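Local coordinates for porphyranase B (Zobellia galactanivorans, PDB 3JUU), which cleaves the sulfated red-algal polysaccharide porphyran at its beta-D-galactose-(1->4)-alpha-L-galactose-6-sulfate linkages as a family 16 glycoside hydrolase, at residues E111-A116 against E199-Y204. Numbering follows the deposited sequence.
Sequences ECEMKA and EDFHVY
Lys115 lies across the ring of Phe201, the two side chains crossing at about a right angle. Its CB makes a CH-pi contact 3.7 Å from the Phe201 ring centroid, over one face. Past CB the chain bows away from the ring (chi1 170°, CG anti to the backbone N), and CG passes 3.9 Å from Asp200 O. A bend at chi3 (-75°) brings CE back to 3.9 Å from Phe201 CE2, and CE also lies 4.0 Å from Glu199 O. The NZ tip ends 4.2 Å from Phe201 CE2. Phe201 CB meets Glu113 CG at 3.8 Å. Cut back to an alanine, Phe201 would probably leave Lys115 CB and CE without the ring they lie on.

Beyond Phe201 the strands pair antiparallel. Cys112 and Tyr204, then Met114 and His202, form hydrogen-bonded pairs, and Glu113 with Val203 is the non-hydrogen-bonded pair between them. Met114 O accepts from His202 N and is also hydrogen-bonded to a water, which in turn bonds Tyr204 OH at 2.6 Å. On the Tyr204 side of the sheet, Met114 CB packs 4.1 Å from Tyr204 CE2.

The pairing joins strands 108-115 and 202-210 in the jelly-roll beta-sandwich. Strand 264-276 hydrogen-bonds along the other edge of 108-115, and Glu113 reaches Asn268 there. Met114 and Tyr204 face inward, touching strands 122-128 and 141-150 respectively; the latter carries Glu143 and Glu148, the probable nucleophile and proton donor.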
loop_
_atom_site.group_PDB
_atom_site.type_symbol
_atom_site.label_atom_id
_atom_site.label_comp_id
_atom_site.label_asym_id
_atom_site.label_seq_id
_atom_site.Cartn_x
_atom_site.Cartn_y
_atom_site.Cartn_z
ATOM N N GLU A 111 4.756 7.914 -4.182
ATOM C CA GLU A 111 3.758 7.669 -5.207
ATOM C C GLU A 111 4.036 6.338 -5.921
ATOM O O GLU A 111 5.181 5.915 -5.988
ATOM C CB GLU A 111 3.759 8.803 -6.244
ATOM C CG GLU A 111 5.208 9.217 -6.672
ATOM C CD GLU A 111 5.274 10.094 -7.893
ATOM O OE1 GLU A 111 4.206 10.554 -8.362
ATOM O OE2 GLU A 111 6.429 10.227 -8.424
ATOM N N CYS A 112 2.998 5.680 -6.462
ATOM C CA CYS A 112 3.218 4.534 -7.333
ATOM C C CYS A 112 2.206 4.591 -8.474
ATOM O O CYS A 112 1.191 5.311 -8.410
ATOM C CB CYS A 112 3.075 3.221 -6.502
ATOM S SG CYS A 112 1.302 2.747 -6.224
ATOM N N GLU A 113 2.456 3.838 -9.558
ATOM C CA GLU A 113 1.506 3.697 -10.597
ATOM C C GLU A 113 1.056 2.239 -10.564
ATOM O O GLU A 113 1.885 1.351 -10.816
ATOM C CB GLU A 113 2.137 4.029 -11.992
ATOM C CG GLU A 113 1.107 3.973 -13.103
ATOM C CD GLU A 113 1.681 4.530 -14.390
ATOM O OE1 GLU A 113 2.580 3.911 -14.967
ATOM O OE2 GLU A 113 1.278 5.622 -14.786
ATOM N N MET A 114 -0.230 2.009 -10.291
ATOM C CA MET A 114 -0.671 0.643 -9.987
ATOM C C MET A 114 -1.961 0.350 -10.743
ATOM O O MET A 114 -2.871 1.225 -10.846
ATOM C CB MET A 114 -0.854 0.491 -8.438
ATOM C CG MET A 114 -1.282 -0.906 -7.905
ATOM S SD MET A 114 -2.062 -0.926 -6.236
ATOM C CE MET A 114 -3.167 -0.951 -7.533
ATOM N N LYS A 115 -2.071 -0.888 -11.207
ATOM C CA LYS A 115 -3.358 -1.399 -11.659
ATOM C C LYS A 115 -3.731 -2.548 -10.738
ATOM O O LYS A 115 -2.897 -3.464 -10.477
ATOM C CB LYS A 115 -3.267 -1.856 -13.140
ATOM C CG LYS A 115 -4.482 -2.614 -13.597
ATOM C CD LYS A 115 -4.303 -3.274 -15.013
ATOM C CE LYS A 115 -4.360 -2.353 -16.129
ATOM N NZ LYS A 115 -4.034 -3.219 -17.343
ATOM N N ALA A 116 -4.942 -2.518 -10.214
ATOM C CA ALA A 116 -5.305 -3.525 -9.238
ATOM C C ALA A 116 -5.566 -4.880 -9.919
ATOM O O ALA A 116 -5.875 -4.941 -11.160
ATOM C CB ALA A 116 -6.588 -3.088 -8.419
ATOM N N GLU A 199 -9.138 -1.759 -13.992
ATOM C CA GLU A 199 -9.304 -1.478 -15.466
ATOM C C GLU A 199 -8.174 -0.637 -16.024
ATOM O O GLU A 199 -7.814 -0.766 -17.225
ATOM C CB GLU A 199 -10.614 -0.750 -15.765
ATOM C CG GLU A 199 -11.790 -1.631 -15.728
ATOM C CD GLU A 199 -13.166 -0.931 -15.796
ATOM O OE1 GLU A 199 -13.360 0.326 -15.478
ATOM O OE2 GLU A 199 -14.103 -1.737 -16.088
ATOM N N ASP A 200 -7.590 0.214 -15.187
ATOM C CA ASP A 200 -6.569 1.146 -15.689
ATOM C C ASP A 200 -5.504 1.272 -14.661
ATOM O O ASP A 200 -5.774 1.073 -13.440
ATOM C CB ASP A 200 -7.205 2.544 -15.871
ATOM C CG ASP A 200 -8.492 2.519 -16.710
ATOM O OD1 ASP A 200 -8.316 2.383 -17.933
ATOM O OD2 ASP A 200 -9.648 2.647 -16.150
ATOM N N PHE A 201 -4.302 1.688 -15.092
ATOM C CA PHE A 201 -3.330 2.189 -14.133
ATOM C C PHE A 201 -3.794 3.554 -13.554
ATOM O O PHE A 201 -4.408 4.354 -14.254
ATOM C CB PHE A 201 -1.942 2.358 -14.751
ATOM C CG PHE A 201 -1.239 1.053 -14.971
ATOM C CD1 PHE A 201 -0.506 0.487 -13.934
ATOM C CD2 PHE A 201 -1.376 0.368 -16.176
ATOM C CE1 PHE A 201 0.139 -0.762 -14.071
ATOM C CE2 PHE A 201 -0.741 -0.876 -16.345
ATOM C CZ PHE A 201 0.008 -1.443 -15.282
ATOM N N HIS A 202 -3.455 3.794 -12.284
ATOM C CA HIS A 202 -3.616 5.133 -11.696
ATOM C C HIS A 202 -2.359 5.438 -10.933
ATOM O O HIS A 202 -1.638 4.542 -10.477
ATOM C CB HIS A 202 -4.891 5.164 -10.772
ATOM C CG HIS A 202 -6.187 5.069 -11.521
ATOM N ND1 HIS A 202 -6.824 6.176 -12.069
ATOM C CD2 HIS A 202 -6.960 3.992 -11.841
ATOM C CE1 HIS A 202 -7.957 5.783 -12.649
ATOM N NE2 HIS A 202 -8.051 4.466 -12.529
ATOM N N VAL A 203 -2.101 6.732 -10.759
ATOM C CA VAL A 203 -1.014 7.136 -9.940
ATOM C C VAL A 203 -1.540 7.497 -8.553
ATOM O O VAL A 203 -2.290 8.436 -8.422
ATOM C CB VAL A 203 -0.227 8.303 -10.537
ATOM C CG1 VAL A 203 0.884 8.706 -9.539
ATOM C CG2 VAL A 203 0.469 7.852 -11.894
ATOM N N TYR A 204 -1.133 6.757 -7.521
ATOM C CA TYR A 204 -1.623 7.037 -6.161
ATOM C C TYR A 204 -0.464 7.672 -5.414
ATOM O O TYR A 204 0.630 7.094 -5.328
ATOM C CB TYR A 204 -1.982 5.682 -5.486
ATOM C CG TYR A 204 -3.081 4.932 -6.199
ATOM C CD1 TYR A 204 -4.431 5.391 -6.100
ATOM C CD2 TYR A 204 -2.820 3.791 -7.014
ATOM C CE1 TYR A 204 -5.473 4.751 -6.772
ATOM C CE2 TYR A 204 -3.876 3.153 -7.703
ATOM C CZ TYR A 204 -5.192 3.627 -7.580
ATOM O OH TYR A 204 -6.259 2.953 -8.166
HETATM O O HOH W 1 -5.588 1.200 -9.982
#